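Local coordinates for 5-carboxymethyl-2-hydroxymuconate semialdehyde dehydrogenase (Thermus thermophilus, PDB 2D4E), which probably oxidises 5-carboxymethyl-2-hydroxymuconate semialdehyde to the corresponding acid, with NAD as the electron acceptor, at residues L92-I95 with A96-E100; E250-T253 with G254-M258; L311-E315 with K316-D320; R484-G488 with T489-D493. One frame throughout, in Å; residues are numbered along the deposited sequence.

All four contacts are local, each made within one continuous piece of an aldehyde dehydrogenase chain. Interactions 1 and 4 are largely buried, while interactions 2 and 3 are partly so. Interaction 1 lies wholly inside helix 85-101 and combines an apolar flank with a salt bridge. Interaction 2 sits at the start of helix 251-261, where Glu250 and Thr253 turn to NAD and a sodium ion. In interaction 3 a strand of the mixed sheet runs into helix 315-331, with apolar side chains on the inside and water-bridged charges outside. Interaction 4 is a glycine-containing entry to helix 488-495; like interaction 2 it touches the second subunit, and the two centres are about 21 Å apart.

Interaction 1. Residues L92-I95 with A96-E100; sequences LLRI and AELIE
Arg94 NH1 donates to Glu97 OE1 at 2.7 Å, a salt bridge between positions i and i+3 on one turn of the alpha helix 85-101. The acceptor lies near the guanidinium plane, but the nitrogen meets OE1 from well above the carboxylate plane, and the two planes stand 85° apart; a single N-H is used, with no two-pronged pairing. Arg94 gets there by a bend: CG lies anti to the backbone N, and chi2 at 55° folds the chain along the helix. The same fold lays one guanidinium face on Leu98, whose CD2 is 3.7 Å from Arg94 CZ. An alanine in place of Arg94 would probably leave the Glu97 carboxylate without its charged mate and uncover the CD2 side of Leu98. Beneath, the backbone keeps regular i to i+4 bonds, such as Leu98 N to Arg94 O at 2.9 Å. The buried residues pack on neighbouring helices: Leu92 and Ile99 on Phe132 of helix 118-136, Ile95 on Leu212 and Leu98 on Ile211 of helix 203-214. Between successive turns, Ile95 CG2 touches the end of Ile99, 4.0 Å from its CD1.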
loop_
_atom_site.group_PDB
_atom_site.type_symbol
_atom_site.label_atom_id
_atom_site.label_comp_id
_atom_site.label_asym_id
_atom_site.label_seq_id
_atom_site.Cartn_x
_atom_site.Cartn_y
_atom_site.Cartn_z
ATOM N N LEU C 92 -24.183 -0.497 10.099
ATOM C CA LEU C 92 -23.796 0.884 9.812
ATOM C C LEU C 92 -24.702 1.486 8.740
ATOM O O LEU C 92 -25.118 2.635 8.848
ATOM C CB LEU C 92 -22.333 0.976 9.357
ATOM C CG LEU C 92 -21.228 0.573 10.341
ATOM C CD1 LEU C 92 -19.903 1.124 9.843
ATOM C CD2 LEU C 92 -21.509 1.129 11.715
ATOM N N LEU C 93 -25.001 0.708 7.706
ATOM C CA LEU C 93 -25.875 1.179 6.637
ATOM C C LEU C 93 -27.294 1.433 7.152
ATOM O O LEU C 93 -27.993 2.327 6.665
ATOM C CB LEU C 93 -25.908 0.164 5.494
ATOM C CG LEU C 93 -24.600 0.047 4.709
ATOM C CD1 LEU C 93 -24.760 -1.003 3.619
ATOM C CD2 LEU C 93 -24.239 1.407 4.108
ATOM N N ARG C 94 -27.716 0.642 8.136
ATOM C CA ARG C 94 -29.043 0.799 8.721
ATOM C C ARG C 94 -29.074 2.085 9.546
ATOM O O ARG C 94 -30.057 2.831 9.529
ATOM C CB ARG C 94 -29.366 -0.402 9.613
ATOM C CG ARG C 94 -30.716 -0.326 10.314
ATOM C CD ARG C 94 -31.860 -0.118 9.329
ATOM N NE ARG C 94 -33.153 -0.186 10.008
ATOM C CZ ARG C 94 -34.277 0.351 9.542
ATOM N NH1 ARG C 94 -34.279 1.008 8.385
ATOM N NH2 ARG C 94 -35.401 0.235 10.243
ATOM N N ILE C 95 -27.989 2.326 10.273
ATOM C CA ILE C 95 -27.859 3.518 11.093
ATOM C C ILE C 95 -27.885 4.753 10.192
ATOM O O ILE C 95 -28.565 5.727 10.494
ATOM C CB ILE C 95 -26.536 3.484 11.909
ATOM C CG1 ILE C 95 -26.633 2.414 12.999
ATOM C CG2 ILE C 95 -26.259 4.845 12.536
ATOM C CD1 ILE C 95 -25.344 2.194 13.766
ATOM N N ALA C 96 -27.153 4.698 9.080
ATOM C CA ALA C 96 -27.105 5.809 8.135
ATOM C C ALA C 96 -28.505 6.051 7.580
ATOM O O ALA C 96 -28.938 7.195 7.410
ATOM C CB ALA C 96 -26.146 5.493 7.002
ATOM N N GLU C 97 -29.208 4.958 7.297
ATOM C CA GLU C 97 -30.561 5.041 6.768
ATOM C C GLU C 97 -31.495 5.707 7.778
ATOM O O GLU C 97 -32.285 6.581 7.420
ATOM C CB GLU C 97 -31.065 3.635 6.422
ATOM C CG GLU C 97 -32.489 3.579 5.900
ATOM C CD GLU C 97 -32.882 2.189 5.413
ATOM O OE1 GLU C 97 -32.774 1.215 6.194
ATOM O OE2 GLU C 97 -33.309 2.076 4.243
ATOM N N LEU C 98 -31.394 5.302 9.041
ATOM C CA LEU C 98 -32.238 5.859 10.094
ATOM C C LEU C 98 -31.907 7.307 10.447
ATOM O O LEU C 98 -32.792 8.066 10.845
ATOM C CB LEU C 98 -32.181 4.973 11.340
ATOM C CG LEU C 98 -32.861 3.611 11.137
ATOM C CD1 LEU C 98 -32.720 2.759 12.389
ATOM C CD2 LEU C 98 -34.338 3.824 10.792
ATOM N N ILE C 99 -30.639 7.691 10.318
ATOM C CA ILE C 99 -30.246 9.071 10.584
ATOM C C ILE C 99 -30.954 9.934 9.529
ATOM O O ILE C 99 -31.493 11.005 9.830
ATOM C CB ILE C 99 -28.708 9.254 10.467
ATOM C CG1 ILE C 99 -28.020 8.657 11.699
ATOM C CG2 ILE C 99 -28.354 10.735 10.331
ATOM C CD1 ILE C 99 -26.499 8.688 11.639
ATOM N N GLU C 100 -30.965 9.447 8.293
ATOM C CA GLU C 100 -31.618 10.163 7.208
ATOM C C GLU C 100 -33.126 10.284 7.447
ATOM O O GLU C 100 -33.727 11.322 7.153
ATOM C CB GLU C 100 -31.346 9.457 5.874
ATOM C CG GLU C 100 -29.888 9.567 5.426
ATOM C CD GLU C 100 -29.536 8.661 4.248
ATOM O OE1 GLU C 100 -28.355 8.662 3.839
ATOM O OE2 GLU C 100 -30.427 7.950 3.734
#

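Interaction 2. Residues E250-T253 with G254-M258. With NA (sodium ion), chain J; NAD (nicotinamide-adenine-dinucleotide), chain K.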
loop_
_atom_site.group_PDB
_atom_site.type_symbol
_atom_site.label_atom_id
_atom_site.label_comp_id
_atom_site.label_asym_id
_atom_site.label_seq_id
_atom_site.Cartn_x
_atom_site.Cartn_y
_atom_site.Cartn_z
ATOM N N GLU C 250 -10.410 21.024 23.618
ATOM C CA GLU C 250 -9.302 21.947 23.831
ATOM C C GLU C 250 -7.997 21.238 24.130
ATOM O O GLU C 250 -7.976 20.139 24.696
ATOM C CB GLU C 250 -9.627 22.923 24.967
ATOM C CG GLU C 250 -10.939 23.655 24.782
ATOM C CD GLU C 250 -11.129 24.773 25.787
ATOM O OE1 GLU C 250 -12.292 25.082 26.115
ATOM O OE2 GLU C 250 -10.120 25.351 26.238
ATOM N N THR C 251 -6.905 21.886 23.746
ATOM C CA THR C 251 -5.577 21.340 23.952
ATOM C C THR C 251 -5.301 21.082 25.431
ATOM O O THR C 251 -4.709 20.060 25.796
ATOM C CB THR C 251 -4.520 22.297 23.383
ATOM O OG1 THR C 251 -4.768 22.491 21.982
ATOM C CG2 THR C 251 -3.121 21.731 23.580
ATOM N N GLU C 252 -5.748 22.000 26.283
ATOM C CA GLU C 252 -5.531 21.861 27.717
ATOM C C GLU C 252 -6.272 20.637 28.229
ATOM O O GLU C 252 -5.814 19.963 29.149
ATOM C CB GLU C 252 -6.000 23.122 28.450
ATOM C CG GLU C 252 -5.734 23.119 29.951
ATOM C CD GLU C 252 -4.279 22.827 30.300
ATOM O OE1 GLU C 252 -3.372 23.528 29.787
ATOM O OE2 GLU C 252 -4.047 21.891 31.100
ATOM N N THR C 253 -7.419 20.348 27.628
ATOM C CA THR C 253 -8.196 19.184 28.024
ATOM C C THR C 253 -7.411 17.948 27.600
ATOM O O THR C 253 -7.469 16.908 28.250
ATOM C CB THR C 253 -9.578 19.175 27.344
ATOM O OG1 THR C 253 -10.272 20.389 27.669
ATOM C CG2 THR C 253 -10.405 17.978 27.817
ATOM N N GLY C 254 -6.668 18.075 26.506
ATOM C CA GLY C 254 -5.863 16.961 26.037
ATOM C C GLY C 254 -4.828 16.594 27.088
ATOM O O GLY C 254 -4.600 15.415 27.363
ATOM N N LYS C 255 -4.210 17.610 27.686
ATOM C CA LYS C 255 -3.195 17.398 28.715
ATOM C C LYS C 255 -3.766 16.702 29.948
ATOM O O LYS C 255 -3.167 15.761 30.486
ATOM C CB LYS C 255 -2.577 18.732 29.133
ATOM C CG LYS C 255 -1.689 19.363 28.079
ATOM C CD LYS C 255 -1.110 20.678 28.569
ATOM C CE LYS C 255 -0.355 21.398 27.458
ATOM N NZ LYS C 255 0.071 22.764 27.886
ATOM N N ILE C 256 -4.925 17.177 30.395
ATOM C CA ILE C 256 -5.581 16.614 31.562
ATOM C C ILE C 256 -5.979 15.163 31.302
ATOM O O ILE C 256 -5.777 14.289 32.148
ATOM C CB ILE C 256 -6.825 17.457 31.931
ATOM C CG1 ILE C 256 -6.369 18.808 32.496
ATOM C CG2 ILE C 256 -7.709 16.708 32.930
ATOM C CD1 ILE C 256 -7.466 19.843 32.599
ATOM N N VAL C 257 -6.522 14.905 30.118
ATOM C CA VAL C 257 -6.946 13.558 29.773
ATOM C C VAL C 257 -5.778 12.596 29.627
ATOM O O VAL C 257 -5.840 11.462 30.102
ATOM C CB VAL C 257 -7.787 13.556 28.481
ATOM C CG1 VAL C 257 -7.979 12.130 27.974
ATOM C CG2 VAL C 257 -9.136 14.182 28.764
ATOM N N MET C 258 -4.708 13.044 28.984
ATOM C CA MET C 258 -3.546 12.184 28.803
ATOM C C MET C 258 -2.940 11.823 30.152
ATOM O O MET C 258 -2.563 10.676 30.389
ATOM C CB MET C 258 -2.496 12.879 27.929
ATOM C CG MET C 258 -1.296 12.003 27.608
ATOM S SD MET C 258 -0.153 12.757 26.435
ATOM C CE MET C 258 1.244 11.623 26.547
HETATM NA NA NA J . -14.270 24.078 26.578
HETATM P PA NAD K . -13.679 20.772 26.075
HETATM O O1A NAD K . -13.783 21.318 27.424
HETATM O O2A NAD K . -12.369 20.145 25.829
HETATM O O5B NAD K . -14.795 19.644 25.736
HETATM C C5B NAD K . -14.547 18.391 25.016
HETATM C C4B NAD K . -15.038 17.251 25.880
HETATM O O4B NAD K . -14.094 17.196 26.972
HETATM C C3B NAD K . -16.414 17.493 26.564
HETATM O O3B NAD K . -17.321 16.407 26.280
HETATM C C2B NAD K . -16.032 17.624 28.048
HETATM O O2B NAD K . -17.069 17.168 28.946
HETATM C C1B NAD K . -14.762 16.799 28.112
HETATM N N9A NAD K . -13.935 17.141 29.254
HETATM C C8A NAD K . -13.652 18.381 29.797
HETATM N N7A NAD K . -12.837 18.329 30.876
HETATM C C5A NAD K . -12.595 16.962 31.012
HETATM C C6A NAD K . -11.806 16.216 31.966
HETATM N N6A NAD K . -11.126 16.793 32.961
HETATM N N1A NAD K . -11.784 14.838 31.806
HETATM C C2A NAD K . -12.496 14.244 30.769
HETATM N N3A NAD K . -13.245 14.844 29.854
HETATM C C4A NAD K . -13.261 16.209 30.020
HETATM O O3 NAD K . -13.965 21.910 25.106
HETATM P PN NAD K . -15.026 22.302 23.994
HETATM O O1N NAD K . -15.519 23.641 24.373
HETATM O O2N NAD K . -16.038 21.237 23.892
HETATM O O5D NAD K . -13.947 22.408 22.887
HETATM C C5D NAD K . -14.006 23.143 21.688
HETATM C C4D NAD K . -12.620 22.801 21.239
HETATM O O4D NAD K . -12.582 21.570 20.482
HETATM C C3D NAD K . -11.860 23.876 20.475
HETATM O O3D NAD K . -10.542 24.113 21.008
HETATM C C2D NAD K . -11.872 23.295 19.062
HETATM O O2D NAD K . -10.769 23.811 18.289
HETATM C C1D NAD K . -11.810 21.811 19.344
HETATM N N1N NAD K . -12.276 20.983 18.219
HETATM C C2N NAD K . -11.237 20.347 17.554
HETATM C C3N NAD K . -11.595 19.559 16.471
HETATM C C7N NAD K . -10.551 18.824 15.641
HETATM O O7N NAD K . -10.930 18.144 14.705
HETATM N N7N NAD K . -9.246 18.941 15.942
HETATM C C4N NAD K . -12.997 19.414 16.054
HETATM C C5N NAD K . -13.952 20.127 16.835
HETATM C C6N NAD K . -13.674 20.920 17.914
HETATM O O HOH W 1 -0.648 24.083 30.682
#
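Glu250, whose carbonyl O takes the N-H of Gly254, also holds a sodium ion: its OE1 lies 2.3 Å from the metal, which in turn touches O1A, O3 and O1N of the NAD pyrophosphate. The ion thus ties a carboxylate to a group that is itself negative, and probably offsets their mutual repulsion; Glu250 OE1 has a further partner in Arg355. The setting is the beta-alpha-beta unit of strand 244-248, helix 251-261 and strand 267-271 in the Rossmann-type NAD-binding domain, with the start of the helix at the phosphates. Two donors grip O2A of NAD: Glu250 N, at the N-cap position, and Thr253 OG1, the latter at 2.8 Å. Thr253 chi1 of -57° sets OG1 beside its own backbone N and turns it to the phosphate, while CG2 lies 3.8 Å from NAD C8A. A valine in place of Thr253 would probably leave O2A with one protein donor fewer in this contact and put a methyl group against the phosphate oxygen. One turn on, Val257 N bonds to Thr253 O at 2.9 Å, and its CG2 approaches the adenine. On the outer side Glu252 and Lys255 carry opposite charges that do not pair directly; Glu252 OE1 and Lys255 NZ stay 4.0 Å apart, joined by a water. Lys255 also packs on Asp263 of the second subunit. At the neighbouring position Ile256 reaches the adenine amino group, its CG2 3.4 Å from NAD N6A.

Interaction 3. Residues L311-E315 with K316-D320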
loop_
_atom_site.group_PDB
_atom_site.type_symbol
_atom_site.label_atom_id
_atom_site.label_comp_id
_atom_site.label_asym_id
_atom_site.label_seq_id
_atom_site.Cartn_x
_atom_site.Cartn_y
_atom_site.Cartn_z
ATOM N N LEU C 311 -5.283 35.889 9.596
ATOM C CA LEU C 311 -5.235 36.221 8.181
ATOM C C LEU C 311 -3.923 36.936 7.870
ATOM O O LEU C 311 -3.724 38.080 8.274
ATOM C CB LEU C 311 -6.414 37.130 7.817
ATOM C CG LEU C 311 -6.393 37.714 6.403
ATOM C CD1 LEU C 311 -6.367 36.575 5.387
ATOM C CD2 LEU C 311 -7.608 38.609 6.188
ATOM N N LEU C 312 -3.027 36.256 7.164
ATOM C CA LEU C 312 -1.738 36.832 6.798
ATOM C C LEU C 312 -1.837 37.342 5.371
ATOM O O LEU C 312 -2.056 36.566 4.444
ATOM C CB LEU C 312 -0.637 35.775 6.914
ATOM C CG LEU C 312 -0.235 35.454 8.358
ATOM C CD1 LEU C 312 0.450 34.087 8.449
ATOM C CD2 LEU C 312 0.687 36.553 8.857
ATOM N N VAL C 313 -1.676 38.650 5.196
ATOM C CA VAL C 313 -1.785 39.257 3.881
ATOM C C VAL C 313 -0.512 39.993 3.486
ATOM O O VAL C 313 0.041 40.760 4.272
ATOM C CB VAL C 313 -2.973 40.242 3.840
ATOM C CG1 VAL C 313 -3.160 40.784 2.430
ATOM C CG2 VAL C 313 -4.240 39.545 4.331
ATOM N N GLU C 314 -0.046 39.747 2.267
ATOM C CA GLU C 314 1.165 40.394 1.771
ATOM C C GLU C 314 0.955 41.907 1.868
ATOM O O GLU C 314 -0.100 42.421 1.491
ATOM C CB GLU C 314 1.429 39.974 0.326
ATOM C CG GLU C 314 2.824 40.307 -0.179
ATOM C CD GLU C 314 3.129 39.656 -1.521
ATOM O OE1 GLU C 314 2.264 38.914 -2.049
ATOM O OE2 GLU C 314 4.240 39.884 -2.046
ATOM N N GLU C 315 1.964 42.604 2.382
ATOM C CA GLU C 315 1.908 44.047 2.590
ATOM C C GLU C 315 1.354 44.913 1.467
ATOM O O GLU C 315 0.494 45.762 1.714
ATOM C CB GLU C 315 3.292 44.571 2.985
ATOM C CG GLU C 315 3.769 44.065 4.337
ATOM C CD GLU C 315 5.122 44.626 4.738
ATOM O OE1 GLU C 315 5.612 44.260 5.830
ATOM O OE2 GLU C 315 5.695 45.429 3.967
ATOM N N LYS C 316 1.836 44.705 0.243
ATOM C CA LYS C 316 1.404 45.520 -0.891
ATOM C C LYS C 316 -0.096 45.515 -1.169
ATOM O O LYS C 316 -0.581 46.352 -1.927
ATOM C CB LYS C 316 2.162 45.116 -2.164
ATOM C CG LYS C 316 1.819 43.727 -2.693
ATOM C CD LYS C 316 2.551 43.411 -3.997
ATOM C CE LYS C 316 4.047 43.236 -3.781
ATOM N NZ LYS C 316 4.752 42.818 -5.031
ATOM N N ILE C 317 -0.833 44.582 -0.572
ATOM C CA ILE C 317 -2.280 44.530 -0.784
ATOM C C ILE C 317 -3.041 44.488 0.529
ATOM O O ILE C 317 -4.265 44.356 0.540
ATOM C CB ILE C 317 -2.705 43.290 -1.587
ATOM C CG1 ILE C 317 -2.246 42.018 -0.862
ATOM C CG2 ILE C 317 -2.161 43.377 -3.001
ATOM C CD1 ILE C 317 -2.988 40.762 -1.284
ATOM N N PHE C 318 -2.315 44.607 1.633
ATOM C CA PHE C 318 -2.927 44.549 2.953
ATOM C C PHE C 318 -4.094 45.519 3.144
ATOM O O PHE C 318 -5.203 45.109 3.494
ATOM C CB PHE C 318 -1.858 44.788 4.029
ATOM C CG PHE C 318 -2.321 44.469 5.417
ATOM C CD1 PHE C 318 -3.029 45.405 6.163
ATOM C CD2 PHE C 318 -2.076 43.214 5.968
ATOM C CE1 PHE C 318 -3.491 45.097 7.444
ATOM C CE2 PHE C 318 -2.531 42.890 7.247
ATOM C CZ PHE C 318 -3.240 43.832 7.988
ATOM N N GLU C 319 -3.844 46.802 2.904
ATOM C CA GLU C 319 -4.873 47.826 3.066
ATOM C C GLU C 319 -6.149 47.548 2.279
ATOM O O GLU C 319 -7.252 47.575 2.832
ATOM C CB GLU C 319 -4.316 49.196 2.667
ATOM C CG GLU C 319 -4.337 50.197 3.803
ATOM C CD GLU C 319 -3.639 49.669 5.047
ATOM O OE1 GLU C 319 -2.395 49.559 5.037
ATOM O OE2 GLU C 319 -4.336 49.352 6.035
ATOM N N ASP C 320 -6.001 47.276 0.989
ATOM C CA ASP C 320 -7.161 47.025 0.150
ATOM C C ASP C 320 -7.894 45.726 0.475
ATOM O O ASP C 320 -9.112 45.723 0.638
ATOM C CB ASP C 320 -6.757 47.007 -1.324
ATOM C CG ASP C 320 -7.959 46.930 -2.248
ATOM O OD1 ASP C 320 -8.598 47.980 -2.482
ATOM O OD2 ASP C 320 -8.279 45.818 -2.724
HETATM O O HOH W 2 5.002 39.356 -5.128
HETATM O O HOH W 3 -1.546 47.668 1.282
#
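Strand 311-314 leads into helix 315-331: the axes of strand 311-314 and helix segment 316-320 approach to 6.2 Å, and their directions differ by 119°. Two i to i+3 backbone bonds make the turn, Ile317 N to Glu314 O at 3.1 Å and Phe318 N to Glu315 O at 3.0 Å. In both the donor stands above the carbonyl plane, and for Glu315 O it does so steeply. A water also donates to Glu315 O and accepts from Glu319 N, bridging the first turn. In this strand-turn-helix, strand 310-314 lies in the mixed sheet of the aldehyde dehydrogenase fold, between strands 277-280 and 414-420, and helix 315-331 folds back over it. Val313 fills the inner angle. Its CG1 meets Ile317 CG1 at 3.6 Å, the two side chains crossing at about a right angle; with chi1 at 58°, Ile317 CG1 lies between its own N and carbonyl carbon and comes close to Glu314 O as well. Phe318 turns a ring edge to the strand, its CD2 lying 3.8 Å from Val313 CB and about as far from Val313 O, and packs also on Pro419. Outside, Glu314 and Lys316 run side by side, pointing the same way. Glu314 OE1 accepts from Ala282 N, whereas Glu314 OE2 stays 4.2 Å from Lys316 NZ; a water bonded to OE2 joins them, its link to the lysine being weak.

Interaction 4. Residues R484-G488 with T489-D493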
loop_
_atom_site.group_PDB
_atom_site.type_symbol
_atom_site.label_atom_id
_atom_site.label_comp_id
_atom_site.label_asym_id
_atom_site.label_seq_id
_atom_site.Cartn_x
_atom_site.Cartn_y
_atom_site.Cartn_z
ATOM N N ARG C 484 -2.246 11.459 15.877
ATOM C CA ARG C 484 -2.988 10.373 15.246
ATOM C C ARG C 484 -3.830 10.949 14.119
ATOM O O ARG C 484 -3.943 12.168 13.968
ATOM C CB ARG C 484 -3.913 9.687 16.250
ATOM C CG ARG C 484 -3.224 9.139 17.485
ATOM C CD ARG C 484 -2.796 7.718 17.264
ATOM N NE ARG C 484 -2.316 7.091 18.492
ATOM C CZ ARG C 484 -1.901 5.834 18.561
ATOM N NH1 ARG C 484 -1.918 5.082 17.471
ATOM N NH2 ARG C 484 -1.456 5.338 19.708
ATOM N N ARG C 485 -4.438 10.068 13.336
ATOM C CA ARG C 485 -5.266 10.507 12.227
ATOM C C ARG C 485 -6.560 9.718 12.123
ATOM O O ARG C 485 -6.641 8.572 12.564
ATOM C CB ARG C 485 -4.486 10.375 10.918
ATOM C CG ARG C 485 -3.260 11.279 10.816
ATOM C CD ARG C 485 -3.637 12.716 10.467
ATOM N NE ARG C 485 -2.447 13.558 10.369
ATOM C CZ ARG C 485 -1.841 14.135 11.407
ATOM N NH1 ARG C 485 -2.311 13.977 12.637
ATOM N NH2 ARG C 485 -0.747 14.861 11.214
ATOM N N GLU C 486 -7.576 10.363 11.558
ATOM C CA GLU C 486 -8.876 9.746 11.320
ATOM C C GLU C 486 -9.042 9.787 9.801
ATOM O O GLU C 486 -8.310 10.513 9.116
ATOM C CB GLU C 486 -10.009 10.550 11.975
ATOM C CG GLU C 486 -10.145 10.381 13.485
ATOM C CD GLU C 486 -10.626 8.992 13.891
ATOM O OE1 GLU C 486 -11.081 8.224 13.021
ATOM O OE2 GLU C 486 -10.563 8.669 15.090
ATOM N N GLY C 487 -9.988 9.014 9.278
ATOM C CA GLY C 487 -10.214 9.004 7.843
ATOM C C GLY C 487 -9.801 7.713 7.156
ATOM O O GLY C 487 -8.617 7.368 7.138
ATOM N N GLY C 488 -10.776 7.004 6.590
ATOM C CA GLY C 488 -10.502 5.756 5.892
ATOM C C GLY C 488 -9.560 4.780 6.584
ATOM O O GLY C 488 -9.740 4.439 7.753
ATOM N N THR C 489 -8.545 4.332 5.856
ATOM C CA THR C 489 -7.573 3.387 6.390
ATOM C C THR C 489 -6.689 3.971 7.493
ATOM O O THR C 489 -6.150 3.230 8.313
ATOM C CB THR C 489 -6.660 2.854 5.272
ATOM O OG1 THR C 489 -5.976 3.951 4.651
ATOM C CG2 THR C 489 -7.474 2.122 4.230
ATOM N N TYR C 490 -6.535 5.292 7.524
ATOM C CA TYR C 490 -5.699 5.905 8.551
ATOM C C TYR C 490 -6.279 5.718 9.945
ATOM O O TYR C 490 -5.539 5.649 10.928
ATOM C CB TYR C 490 -5.495 7.389 8.261
ATOM C CG TYR C 490 -4.838 7.617 6.927
ATOM C CD1 TYR C 490 -5.600 7.870 5.786
ATOM C CD2 TYR C 490 -3.456 7.506 6.791
ATOM C CE1 TYR C 490 -4.991 8.000 4.529
ATOM C CE2 TYR C 490 -2.841 7.633 5.553
ATOM C CZ TYR C 490 -3.608 7.879 4.430
ATOM O OH TYR C 490 -2.982 8.015 3.217
ATOM N N ALA C 491 -7.603 5.634 10.027
ATOM C CA ALA C 491 -8.278 5.429 11.300
ATOM C C ALA C 491 -7.928 4.045 11.854
ATOM O O ALA C 491 -7.900 3.847 13.068
ATOM C CB ALA C 491 -9.796 5.555 11.113
ATOM N N LEU C 492 -7.658 3.092 10.964
ATOM C CA LEU C 492 -7.322 1.725 11.370
ATOM C C LEU C 492 -6.153 1.637 12.331
ATOM O O LEU C 492 -6.139 0.785 13.216
ATOM C CB LEU C 492 -6.991 0.858 10.156
ATOM C CG LEU C 492 -8.120 0.253 9.329
ATOM C CD1 LEU C 492 -7.499 -0.499 8.160
ATOM C CD2 LEU C 492 -8.963 -0.692 10.183
ATOM N N ASP C 493 -5.165 2.506 12.147
ATOM C CA ASP C 493 -3.991 2.486 13.004
ATOM C C ASP C 493 -4.298 2.738 14.463
ATOM O O ASP C 493 -3.516 2.365 15.338
ATOM C CB ASP C 493 -2.957 3.488 12.499
ATOM C CG ASP C 493 -2.080 2.899 11.417
ATOM O OD1 ASP C 493 -1.247 2.024 11.756
ATOM O OD2 ASP C 493 -2.236 3.295 10.237
HETATM O O HOH W 4 -3.976 7.127 13.285
#
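Backbone bonds bring Gly487 and Gly488 onto the following turn, a glycine-containing entry to the short helix 488-495 of the aldehyde dehydrogenase fold, at the face that meets the second subunit: Tyr490 N to Gly487 O at 3.0 Å and Ala491 N to Gly488 O at 3.3 Å, both weak. Gly487, with phi and psi of 110° and 116°, has a backbone that a side chain would jam against the preceding carbonyl. A water adds a bridge, accepting from Arg485 N and donating to Tyr490 O. Arg485 NH1 donates to Arg484 O at 2.8 Å, from above the carbonyl plane, and also bonds to Gly477 O. Other polar ends reach the second subunit: Tyr490 OH bonds to its Asp145, Arg484 pairs with its Asp483, and Arg485 NH2 bonds to its Leu498 O, so this turn forms part of the subunit interface. Glu486 turns inward instead: chi2 of -69° bends the chain, and OE2 takes a salt bridge from Arg182 and a hydrogen bond with Tyr495. Van der Waals contact comes from Tyr490, which sets a ring edge on the glycine carbonyl, CD1 lying 3.3 Å from Gly487 O, from Arg485 CB against Tyr490 CB, and from Glu486 OE1, which rests 3.5 Å from Ala491 CB.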